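Local coordinates for spore germination protein B3 (Bacillus subtilis subsp. subtilis, PDB 3N54) that takes part in the response of spores to the germinative mixture of L-asparagine, glucose, fructose and potassium ions, as a lipoprotein component of a spore germinant receptor, at residues Leu77-Lys80 with Leu81-Gln85; Phe195-Ala198 with Asp199-Gln202; Met292-Leu295 with Gln296-Lys300; Lys300-Val304 with Phe305-His309. All blocks are in the same frame, centred on the assembly; numbering follows the deposited sequence.

How the contacts relate
The four contacts are local and lie in series along the chain, so none nests in or crosses another. Contact 1 closes the turn from strand 74-77 into helix 79-84. Contact 2 does the same where strand 191-196, at the far edge of the same five-stranded mixed sheet, enters helix 198-208; the two touch where E79 and R83 pack on F195. Contact 3 is the last turns of helix 271-299, whose K294 packs on E200 of contact 2. Contact 4 begins at K300, the residue it shares with contact 3, and leads into helix 306-313, while L295 of contact 3 meets T301 and P303 of contact 4.

Contact 1. Residues Leu77-Lys80 with Leu81-Gln85; sequences LGEK and LMRNQ. With SO4 (sulfate ion), chain H.
L81, in the first turn of helix 79-84, brings its CD2 to 4.3 Å from CD2 of L77, and its branched apolar side chain also touches V90 of helix 87-94. M82 follows on the buried side. Its backbone N donates to O of G78, the N-cap residue, and its CG packs 3.6 Å from CB of L77; flexible and apolar, the methionine packs against A108 and L192 of strands 105-109 and 191-196. R83 makes the polar contact, a salt bridge to E79. Its chain runs alongside that of E79, whose CG stands anti to the backbone N (chi1 179°), and both point the same way. NE of R83 donates to the anti lone pair of E79 OE2 at 2.9 Å; NH1 reaches the same oxygen at 3.0 Å, on the anti side but 31° out of the carboxylate plane. The remaining edge of the guanidinium meets a sulfate, probably from the crystallisation liquor: NH2 donates to its O4 (2.9 Å) and NH1 to its O2 (3.2 Å). N84 ends the helix with a backbone bond to O of K80. Held along two edges, the guanidinium has little freedom to rotate, and the carboxylate, whose OE1 accepts from G111 N, should offset part of its charge.

Contact 2. Residues Phe195-Ala198 with Asp199-Gln202; sequences FLSA and DETQ
A capping box starts helix 198-208 where strand 191-196 ends, and S197 and E200 are its two partners. Each side chain serves the other residue's backbone. OG of S197, the N-cap, accepts from N of E200 at 3.1 Å, and OE2 of E200 accepts from N of S197 at 2.9 Å along an almost straight N-H line (174°). The serine can do this because its OG lies between its own backbone N and carbonyl carbon (chi1 63°), which points the hydroxyl forward, to the amide of E200. The glutamate reaches the other way: its CG lies anti to its own carbonyl carbon, beside the backbone N (chi1 -73°), and the chain extended beyond it carries OE2 back to N of S197, which meets that oxygen on its anti side, somewhat out of the carboxylate plane. Serine suits the cap because its short hydroxyl reaches an amide that has no carbonyl before it in the helix, while glutamate is long enough to span back to the cap.

T201 adds a second grip one residue later. Both its N and its OG1 donate to O of S197, each at 2.8 Å, the hydroxyl coming from above the carbonyl plane. The same OG1 rests 3.6 Å from CB of L196, whose side chain is buried against I184 of strand 177-186. Beyond the cap, N of Q202 bonds to O of A198 in the ordinary helical way, and E200 also packs on V291 and K294 of helix 271-299. Reciprocal side-chain-to-backbone bonding between the N-cap and the third residue after it is the hallmark of the capping box, here at a strand-to-helix junction.

Contact 3. Residues Met292-Leu295 with Gln296-Lys300; sequences MDKL and QHEYK. With SO4 (sulfate ion), chain B.
K294 bends at its last two torsions (chi3 71°, chi4 69°), whereas E298 stays extended with its CG anti to the backbone N (chi1 -170°); the two chains lie side by side, pointing the same way, and their charged ends meet. NZ of K294 donates to OE2 of E298 at 2.9 Å on the syn lone pair, a salt bridge one helical turn long. The aliphatic part of the lysine also passes near the acid, its CG 3.4 Å from OE2. NZ has a further partner in O3 of a sulfate, probably from the crystallisation liquor, at 2.6 Å. A water joins these groups, donating to OE1 of E298 and to O1 of the sulfate and lying 3.2 Å from OH of Y299.

On another side of the helix, D293 brings OD1 to 3.3 Å from CD2 of H297, near the plane of the ring and at its edge. Q296 turns inward, and its NE2 is bonded to the carbonyls of T332 and F329.

In the backbone of the same turn the helix widens into a pi-type turn: O of K294 accepts from N of Y299 (2.8 Å) as well as N of E298. Placed between the E298 carboxylate and the sulfate, K294 probably keeps its positive charge and should lessen the repulsion between the two anions.

Contact 4. Residues Lys300-Val304 with Phe305-His309; sequences KTDPV and FLSDH
D302 meets L306 and S307 at the start of helix 306-313 with its carboxylate, its CG standing anti to the backbone N (chi1 158°). From CB the chain leads to CG, which lies 3.6 Å from N of L306, and there it divides. OD1 accepts from N of V304, two residues on, at 3.0 Å, meeting it on the anti side and well out of the carboxylate plane, and more weakly from N of L306 at 3.3 Å. OD2 accepts from N of S307 at 3.1 Å, the amide coming nearly along the C-O bond. The same oxygen lies 3.4 Å from CB of L306 and also accepts from NE1 of W325, so this buried carboxylate is well supplied with donors. Aspartate fits here because one short side chain offers two acceptors to amides at the opening of a helix, and its negative charge should be favoured by the helix dipole.

Two waters complete the turn. One links O of D302 to N of F305, accepting from that amide at 2.8 Å, and it stands over one face of the F305 ring, toward the rim. The other lies 2.6 Å from OG of S307. The ring of F305, whose backbone takes positive phi (59°), meets those of Y158 and Y163, and P303 packs on I184 and L166. The bond from V304 N to the aspartate makes this an Asx turn, placed between helix 271-299 and helix 306-313, with the same carboxylate also receiving amides of the helix start.

Contact 1. Residues Leu77-Lys80 with Leu81-Gln85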
loop_
_atom_site.group_PDB
_atom_site.type_symbol
_atom_site.label_atom_id
_atom_site.label_comp_id
_atom_site.label_asym_id
_atom_site.label_seq_id
_atom_site.Cartn_x
_atom_site.Cartn_y
_atom_site.Cartn_z
ATOM N N LEU A 77 7.838 2.807 -4.211
ATOM C CA LEU A 77 8.432 1.518 -4.549
ATOM C C LEU A 77 7.844 0.961 -5.835
ATOM O O LEU A 77 6.628 0.923 -6.005
ATOM C CB LEU A 77 8.219 0.514 -3.408
ATOM C CG LEU A 77 8.728 0.894 -2.016
ATOM C CD1 LEU A 77 8.375 -0.193 -1.009
ATOM C CD2 LEU A 77 10.239 1.142 -2.008
ATOM N N GLY A 78 8.722 0.534 -6.740
ATOM C CA GLY A 78 8.318 -0.054 -8.007
ATOM C C GLY A 78 7.779 -1.459 -7.833
ATOM O O GLY A 78 8.138 -2.166 -6.889
ATOM N N GLU A 79 6.932 -1.863 -8.773
ATOM C CA GLU A 79 6.201 -3.124 -8.676
ATOM C C GLU A 79 7.111 -4.340 -8.640
ATOM O O GLU A 79 6.962 -5.201 -7.776
ATOM C CB GLU A 79 5.210 -3.252 -9.837
ATOM C CG GLU A 79 4.416 -4.552 -9.825
ATOM C CD GLU A 79 3.326 -4.604 -10.880
ATOM O OE1 GLU A 79 3.088 -3.585 -11.559
ATOM O OE2 GLU A 79 2.705 -5.679 -11.026
ATOM N N LYS A 80 8.044 -4.417 -9.576
ATOM C CA LYS A 80 8.938 -5.567 -9.642
ATOM C C LYS A 80 9.750 -5.710 -8.345
ATOM O O LYS A 80 9.956 -6.820 -7.852
ATOM C CB LYS A 80 9.854 -5.466 -10.863
ATOM C CG LYS A 80 10.791 -6.647 -10.995
ATOM C CD LYS A 80 11.555 -6.621 -12.295
ATOM C CE LYS A 80 12.565 -7.755 -12.332
ATOM N NZ LYS A 80 13.069 -8.005 -13.705
ATOM N N LEU A 81 10.186 -4.592 -7.780
ATOM C CA LEU A 81 10.924 -4.624 -6.522
ATOM C C LEU A 81 10.067 -5.174 -5.382
ATOM O O LEU A 81 10.506 -6.064 -4.654
ATOM C CB LEU A 81 11.470 -3.239 -6.179
ATOM C CG LEU A 81 12.221 -3.156 -4.840
ATOM C CD1 LEU A 81 13.446 -2.274 -4.946
ATOM C CD2 LEU A 81 11.288 -2.683 -3.731
ATOM N N MET A 82 8.851 -4.656 -5.237
ATOM C CA MET A 82 7.951 -5.101 -4.171
ATOM C C MET A 82 7.556 -6.575 -4.314
ATOM O O MET A 82 7.344 -7.261 -3.311
ATOM C CB MET A 82 6.677 -4.247 -4.139
ATOM C CG MET A 82 6.888 -2.808 -3.734
ATOM S SD MET A 82 5.330 -1.924 -3.534
ATOM C CE MET A 82 4.744 -1.907 -5.228
ATOM N N ARG A 83 7.419 -7.044 -5.554
ATOM C CA ARG A 83 7.040 -8.434 -5.802
ATOM C C ARG A 83 8.184 -9.403 -5.500
ATOM O O ARG A 83 7.938 -10.529 -5.083
ATOM C CB ARG A 83 6.551 -8.645 -7.250
ATOM C CG ARG A 83 5.153 -8.102 -7.533
ATOM C CD ARG A 83 4.691 -8.463 -8.944
ATOM N NE ARG A 83 3.409 -7.862 -9.311
ATOM C CZ ARG A 83 2.211 -8.366 -9.020
ATOM N NH1 ARG A 83 1.122 -7.725 -9.417
ATOM N NH2 ARG A 83 2.085 -9.495 -8.337
ATOM N N ASN A 84 9.424 -8.966 -5.698
ATOM C CA ASN A 84 10.584 -9.850 -5.527
ATOM C C ASN A 84 11.370 -9.701 -4.220
ATOM O O ASN A 84 12.157 -10.583 -3.885
ATOM C CB ASN A 84 11.544 -9.663 -6.698
ATOM C CG ASN A 84 10.920 -10.025 -8.020
ATOM O OD1 ASN A 84 11.147 -9.355 -9.023
ATOM N ND2 ASN A 84 10.116 -11.081 -8.034
ATOM N N GLN A 85 11.155 -8.618 -3.477
ATOM C CA GLN A 85 11.972 -8.350 -2.282
ATOM C C GLN A 85 11.178 -7.917 -1.068
ATOM O O GLN A 85 10.199 -7.174 -1.187
ATOM C CB GLN A 85 12.980 -7.248 -2.585
ATOM C CG GLN A 85 13.835 -7.478 -3.814
ATOM C CD GLN A 85 14.667 -8.749 -3.732
ATOM O OE1 GLN A 85 14.956 -9.258 -2.643
ATOM N NE2 GLN A 85 15.057 -9.265 -4.891
HETATM S S SO4 H . -1.508 -10.290 -9.618
HETATM O O1 SO4 H . -0.907 -10.717 -10.885
HETATM O O2 SO4 H . -1.836 -8.856 -9.655
HETATM O O3 SO4 H . -2.762 -11.003 -9.373
HETATM O O4 SO4 H . -0.604 -10.594 -8.510
#

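Contact 2. Residues Phe195-Ala198 with Asp199-Gln202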
loop_
_atom_site.group_PDB
_atom_site.type_symbol
_atom_site.label_atom_id
_atom_site.label_comp_id
_atom_site.label_asym_id
_atom_site.label_seq_id
_atom_site.Cartn_x
_atom_site.Cartn_y
_atom_site.Cartn_z
ATOM N N PHE A 195 -2.571 -6.298 -6.428
ATOM C CA PHE A 195 -3.170 -4.972 -6.287
ATOM C C PHE A 195 -4.693 -5.060 -6.232
ATOM O O PHE A 195 -5.300 -5.940 -6.828
ATOM C CB PHE A 195 -2.835 -4.077 -7.481
ATOM C CG PHE A 195 -1.402 -3.650 -7.562
ATOM C CD1 PHE A 195 -0.975 -2.490 -6.933
ATOM C CD2 PHE A 195 -0.488 -4.384 -8.300
ATOM C CE1 PHE A 195 0.343 -2.078 -7.028
ATOM C CE2 PHE A 195 0.829 -3.981 -8.394
ATOM C CZ PHE A 195 1.245 -2.827 -7.760
ATOM N N LEU A 196 -5.293 -4.122 -5.515
ATOM C CA LEU A 196 -6.721 -3.920 -5.535
ATOM C C LEU A 196 -6.940 -2.652 -6.354
ATOM O O LEU A 196 -6.119 -1.734 -6.311
ATOM C CB LEU A 196 -7.278 -3.758 -4.119
ATOM C CG LEU A 196 -7.254 -4.989 -3.201
ATOM C CD1 LEU A 196 -7.884 -4.667 -1.851
ATOM C CD2 LEU A 196 -7.960 -6.172 -3.842
ATOM N N SER A 197 -8.031 -2.604 -7.108
ATOM C CA SER A 197 -8.360 -1.426 -7.894
ATOM C C SER A 197 -8.839 -0.320 -6.965
ATOM O O SER A 197 -9.117 -0.568 -5.791
ATOM C CB SER A 197 -9.453 -1.749 -8.919
ATOM O OG SER A 197 -10.660 -2.134 -8.279
ATOM N N ALA A 198 -8.935 0.894 -7.501
ATOM C CA ALA A 198 -9.477 2.030 -6.764
ATOM C C ALA A 198 -10.867 1.714 -6.223
ATOM O O ALA A 198 -11.146 1.983 -5.058
ATOM C CB ALA A 198 -9.530 3.264 -7.659
ATOM N N ASP A 199 -11.738 1.156 -7.071
ATOM C CA ASP A 199 -13.099 0.796 -6.657
ATOM C C ASP A 199 -13.085 -0.260 -5.554
ATOM O O ASP A 199 -13.802 -0.137 -4.564
ATOM C CB ASP A 199 -13.933 0.283 -7.843
ATOM C CG ASP A 199 -14.387 1.396 -8.785
ATOM O OD1 ASP A 199 -14.305 2.588 -8.422
ATOM O OD2 ASP A 199 -14.854 1.071 -9.898
ATOM N N GLU A 200 -12.273 -1.299 -5.736
ATOM C CA GLU A 200 -12.161 -2.371 -4.747
ATOM C C GLU A 200 -11.632 -1.839 -3.420
ATOM O O GLU A 200 -12.107 -2.242 -2.358
ATOM C CB GLU A 200 -11.258 -3.499 -5.264
ATOM C CG GLU A 200 -11.900 -4.347 -6.355
ATOM C CD GLU A 200 -10.926 -5.279 -7.062
ATOM O OE1 GLU A 200 -11.396 -6.273 -7.650
ATOM O OE2 GLU A 200 -9.701 -5.023 -7.051
ATOM N N THR A 201 -10.657 -0.932 -3.486
ATOM C CA THR A 201 -10.090 -0.335 -2.278
ATOM C C THR A 201 -11.158 0.490 -1.560
ATOM O O THR A 201 -11.282 0.419 -0.340
ATOM C CB THR A 201 -8.831 0.519 -2.594
ATOM O OG1 THR A 201 -7.883 -0.276 -3.323
ATOM C CG2 THR A 201 -8.169 1.009 -1.320
ATOM N N GLN A 202 -11.957 1.236 -2.322
ATOM C CA GLN A 202 -13.036 2.034 -1.732
ATOM C C GLN A 202 -14.048 1.129 -1.048
ATOM O O GLN A 202 -14.463 1.392 0.077
ATOM C CB GLN A 202 -13.752 2.894 -2.787
ATOM C CG GLN A 202 -14.760 3.867 -2.168
ATOM C CD GLN A 202 -15.539 4.677 -3.185
ATOM O OE1 GLN A 202 -16.203 4.130 -4.063
ATOM N NE2 GLN A 202 -15.491 5.992 -3.048
#

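Contact 3. Residues Met292-Leu295 with Gln296-Lys300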
loop_
_atom_site.group_PDB
_atom_site.type_symbol
_atom_site.label_atom_id
_atom_site.label_comp_id
_atom_site.label_asym_id
_atom_site.label_seq_id
_atom_site.Cartn_x
_atom_site.Cartn_y
_atom_site.Cartn_z
ATOM N N MET A 292 -13.579 -9.684 -1.009
ATOM C CA MET A 292 -13.267 -10.650 0.043
ATOM C C MET A 292 -12.904 -12.011 -0.551
ATOM O O MET A 292 -12.075 -12.729 -0.012
ATOM C CB MET A 292 -14.446 -10.789 1.013
ATOM C CG MET A 292 -14.068 -11.293 2.400
ATOM S SD MET A 292 -12.857 -10.258 3.259
ATOM C CE MET A 292 -13.449 -8.615 2.883
ATOM N N ASP A 293 -13.524 -12.357 -1.668
ATOM C CA ASP A 293 -13.221 -13.605 -2.354
ATOM C C ASP A 293 -11.786 -13.592 -2.901
ATOM O O ASP A 293 -11.082 -14.597 -2.828
ATOM C CB ASP A 293 -14.220 -13.839 -3.487
ATOM C CG ASP A 293 -14.186 -15.252 -4.000
ATOM O OD1 ASP A 293 -14.675 -16.152 -3.293
ATOM O OD2 ASP A 293 -13.692 -15.462 -5.121
ATOM N N LYS A 294 -11.364 -12.454 -3.450
ATOM C CA LYS A 294 -9.984 -12.286 -3.907
ATOM C C LYS A 294 -8.999 -12.360 -2.730
ATOM O O LYS A 294 -7.954 -12.988 -2.835
ATOM C CB LYS A 294 -9.804 -10.959 -4.649
ATOM C CG LYS A 294 -10.553 -10.881 -5.971
ATOM C CD LYS A 294 -10.626 -9.456 -6.510
ATOM C CE LYS A 294 -9.289 -8.938 -7.023
ATOM N NZ LYS A 294 -8.840 -9.632 -8.258
ATOM N N LEU A 295 -9.341 -11.730 -1.611
ATOM C CA LEU A 295 -8.465 -11.752 -0.437
ATOM C C LEU A 295 -8.348 -13.164 0.128
ATOM O O LEU A 295 -7.256 -13.621 0.469
ATOM C CB LEU A 295 -8.963 -10.791 0.648
ATOM C CG LEU A 295 -8.880 -9.292 0.335
ATOM C CD1 LEU A 295 -9.427 -8.480 1.496
ATOM C CD2 LEU A 295 -7.450 -8.869 0.016
ATOM N N GLN A 296 -9.474 -13.866 0.195
ATOM C CA GLN A 296 -9.486 -15.217 0.756
ATOM C C GLN A 296 -8.891 -16.291 -0.154
ATOM O O GLN A 296 -8.148 -17.146 0.320
ATOM C CB GLN A 296 -10.910 -15.615 1.139
ATOM C CG GLN A 296 -11.409 -14.948 2.400
ATOM C CD GLN A 296 -12.848 -15.314 2.690
ATOM O OE1 GLN A 296 -13.742 -14.975 1.923
ATOM N NE2 GLN A 296 -13.078 -16.008 3.799
ATOM N N HIS A 297 -9.196 -16.246 -1.447
ATOM C CA HIS A 297 -8.845 -17.362 -2.339
ATOM C C HIS A 297 -7.881 -17.039 -3.482
ATOM O O HIS A 297 -7.345 -17.963 -4.094
ATOM C CB HIS A 297 -10.131 -17.994 -2.884
ATOM C CG HIS A 297 -11.139 -18.298 -1.818
ATOM N ND1 HIS A 297 -10.920 -19.240 -0.833
ATOM C CD2 HIS A 297 -12.360 -17.772 -1.569
ATOM C CE1 HIS A 297 -11.966 -19.284 -0.029
ATOM N NE2 HIS A 297 -12.855 -18.404 -0.454
ATOM N N GLU A 298 -7.664 -15.763 -3.786
ATOM C CA GLU A 298 -6.666 -15.395 -4.790
ATOM C C GLU A 298 -5.359 -15.042 -4.076
ATOM O O GLU A 298 -4.337 -15.674 -4.311
ATOM C CB GLU A 298 -7.138 -14.230 -5.665
ATOM C CG GLU A 298 -6.238 -13.964 -6.877
ATOM C CD GLU A 298 -6.646 -12.740 -7.687
ATOM O OE1 GLU A 298 -5.961 -12.449 -8.678
ATOM O OE2 GLU A 298 -7.639 -12.062 -7.347
ATOM N N TYR A 299 -5.407 -14.046 -3.193
ATOM C CA TYR A 299 -4.209 -13.578 -2.480
ATOM C C TYR A 299 -3.960 -14.334 -1.170
ATOM O O TYR A 299 -2.820 -14.419 -0.717
ATOM C CB TYR A 299 -4.278 -12.061 -2.251
ATOM C CG TYR A 299 -4.501 -11.327 -3.547
ATOM C CD1 TYR A 299 -5.656 -10.580 -3.766
ATOM C CD2 TYR A 299 -3.591 -11.449 -4.592
ATOM C CE1 TYR A 299 -5.872 -9.939 -4.983
ATOM C CE2 TYR A 299 -3.801 -10.819 -5.807
ATOM C CZ TYR A 299 -4.940 -10.064 -5.993
ATOM O OH TYR A 299 -5.135 -9.437 -7.198
ATOM N N LYS A 300 -5.020 -14.875 -0.575
ATOM C CA LYS A 300 -4.919 -15.691 0.635
ATOM C C LYS A 300 -4.282 -14.952 1.819
ATOM O O LYS A 300 -3.451 -15.515 2.548
ATOM C CB LYS A 300 -4.150 -16.991 0.348
ATOM C CG LYS A 300 -4.754 -17.851 -0.765
ATOM C CD LYS A 300 -3.929 -19.117 -0.978
ATOM C CE LYS A 300 -4.518 -19.996 -2.065
ATOM N NZ LYS A 300 -3.669 -21.186 -2.352
HETATM S S SO4 B . -10.054 -10.241 -11.532
HETATM O O1 SO4 B . -8.996 -11.224 -11.334
HETATM O O2 SO4 B . -9.524 -9.126 -12.308
HETATM O O3 SO4 B . -10.540 -9.746 -10.249
HETATM O O4 SO4 B . -11.167 -10.864 -12.238
HETATM O O HOH W 1 -6.574 -10.379 -9.955
#

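Contact 4. Residues Lys300-Val304 with Phe305-His309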
loop_
_atom_site.group_PDB
_atom_site.type_symbol
_atom_site.label_atom_id
_atom_site.label_comp_id
_atom_site.label_asym_id
_atom_site.label_seq_id
_atom_site.Cartn_x
_atom_site.Cartn_y
_atom_site.Cartn_z
ATOM N N LYS A 300 -5.020 -14.875 -0.575
ATOM C CA LYS A 300 -4.919 -15.691 0.635
ATOM C C LYS A 300 -4.282 -14.952 1.819
ATOM O O LYS A 300 -3.451 -15.515 2.548
ATOM C CB LYS A 300 -4.150 -16.991 0.348
ATOM C CG LYS A 300 -4.754 -17.851 -0.765
ATOM C CD LYS A 300 -3.929 -19.117 -0.978
ATOM C CE LYS A 300 -4.518 -19.996 -2.065
ATOM N NZ LYS A 300 -3.669 -21.186 -2.352
ATOM N N THR A 301 -4.662 -13.693 2.006
ATOM C CA THR A 301 -4.206 -12.951 3.175
ATOM C C THR A 301 -5.200 -11.864 3.579
ATOM O O THR A 301 -5.999 -11.396 2.765
ATOM C CB THR A 301 -2.800 -12.353 2.964
ATOM O OG1 THR A 301 -2.197 -12.111 4.241
ATOM C CG2 THR A 301 -2.852 -11.058 2.145
ATOM N N ASP A 302 -5.142 -11.507 4.858
ATOM C CA ASP A 302 -5.985 -10.490 5.467
ATOM C C ASP A 302 -5.124 -9.245 5.673
ATOM O O ASP A 302 -4.348 -9.187 6.631
ATOM C CB ASP A 302 -6.549 -11.022 6.798
ATOM C CG ASP A 302 -6.987 -9.913 7.766
ATOM O OD1 ASP A 302 -7.292 -8.783 7.326
ATOM O OD2 ASP A 302 -7.029 -10.190 8.992
ATOM N N PRO A 303 -5.239 -8.253 4.765
ATOM C CA PRO A 303 -4.449 -7.034 4.866
ATOM C C PRO A 303 -5.207 -5.877 5.520
ATOM O O PRO A 303 -4.802 -4.723 5.375
ATOM C CB PRO A 303 -4.175 -6.702 3.400
ATOM C CG PRO A 303 -5.433 -7.169 2.680
ATOM C CD PRO A 303 -6.077 -8.232 3.548
ATOM N N VAL A 304 -6.289 -6.178 6.232
ATOM C CA VAL A 304 -7.125 -5.134 6.828
ATOM C C VAL A 304 -7.361 -5.349 8.324
ATOM O O VAL A 304 -8.324 -4.832 8.895
ATOM C CB VAL A 304 -8.470 -5.007 6.072
ATOM C CG1 VAL A 304 -8.232 -4.397 4.702
ATOM C CG2 VAL A 304 -9.156 -6.354 5.960
ATOM N N PHE A 305 -6.462 -6.105 8.949
ATOM C CA PHE A 305 -6.443 -6.291 10.399
ATOM C C PHE A 305 -7.737 -6.886 10.983
ATOM O O PHE A 305 -8.107 -6.576 12.121
ATOM C CB PHE A 305 -6.082 -4.954 11.063
ATOM C CG PHE A 305 -4.836 -4.326 10.493
ATOM C CD1 PHE A 305 -4.912 -3.420 9.445
ATOM C CD2 PHE A 305 -3.585 -4.677 10.976
ATOM C CE1 PHE A 305 -3.768 -2.865 8.902
ATOM C CE2 PHE A 305 -2.438 -4.125 10.440
ATOM C CZ PHE A 305 -2.528 -3.219 9.402
ATOM N N LEU A 306 -8.413 -7.743 10.218
ATOM C CA LEU A 306 -9.584 -8.463 10.740
ATOM C C LEU A 306 -9.163 -9.314 11.934
ATOM O O LEU A 306 -9.937 -9.507 12.868
ATOM C CB LEU A 306 -10.253 -9.356 9.683
ATOM C CG LEU A 306 -11.330 -8.801 8.740
ATOM C CD1 LEU A 306 -12.432 -8.061 9.500
ATOM C CD2 LEU A 306 -10.732 -7.900 7.706
ATOM N N SER A 307 -7.935 -9.828 11.883
ATOM C CA SER A 307 -7.346 -10.597 12.979
ATOM C C SER A 307 -7.490 -9.914 14.339
ATOM O O SER A 307 -7.740 -10.571 15.347
ATOM C CB SER A 307 -5.860 -10.829 12.710
ATOM O OG SER A 307 -5.201 -9.600 12.469
ATOM N N ASP A 308 -7.322 -8.596 14.363
ATOM C CA ASP A 308 -7.387 -7.839 15.614
ATOM C C ASP A 308 -8.745 -7.931 16.309
ATOM O O ASP A 308 -8.815 -7.884 17.535
ATOM C CB ASP A 308 -7.023 -6.368 15.376
ATOM C CG ASP A 308 -5.544 -6.173 15.090
ATOM O OD1 ASP A 308 -4.736 -7.058 15.452
ATOM O OD2 ASP A 308 -5.187 -5.122 14.515
ATOM N N HIS A 309 -9.812 -8.074 15.533
ATOM C CA HIS A 309 -11.155 -8.152 16.108
ATOM C C HIS A 309 -11.401 -9.468 16.847
ATOM O O HIS A 309 -12.097 -9.476 17.862
ATOM C CB HIS A 309 -12.215 -7.905 15.034
ATOM C CG HIS A 309 -12.196 -6.508 14.505
ATOM N ND1 HIS A 309 -12.869 -5.471 15.116
ATOM C CD2 HIS A 309 -11.552 -5.964 13.445
ATOM C CE1 HIS A 309 -12.656 -4.354 14.444
ATOM N NE2 HIS A 309 -11.860 -4.626 13.424
HETATM O O HOH W 2 -3.938 -7.227 8.401
HETATM O O HOH W 3 -3.937 -9.466 10.198
#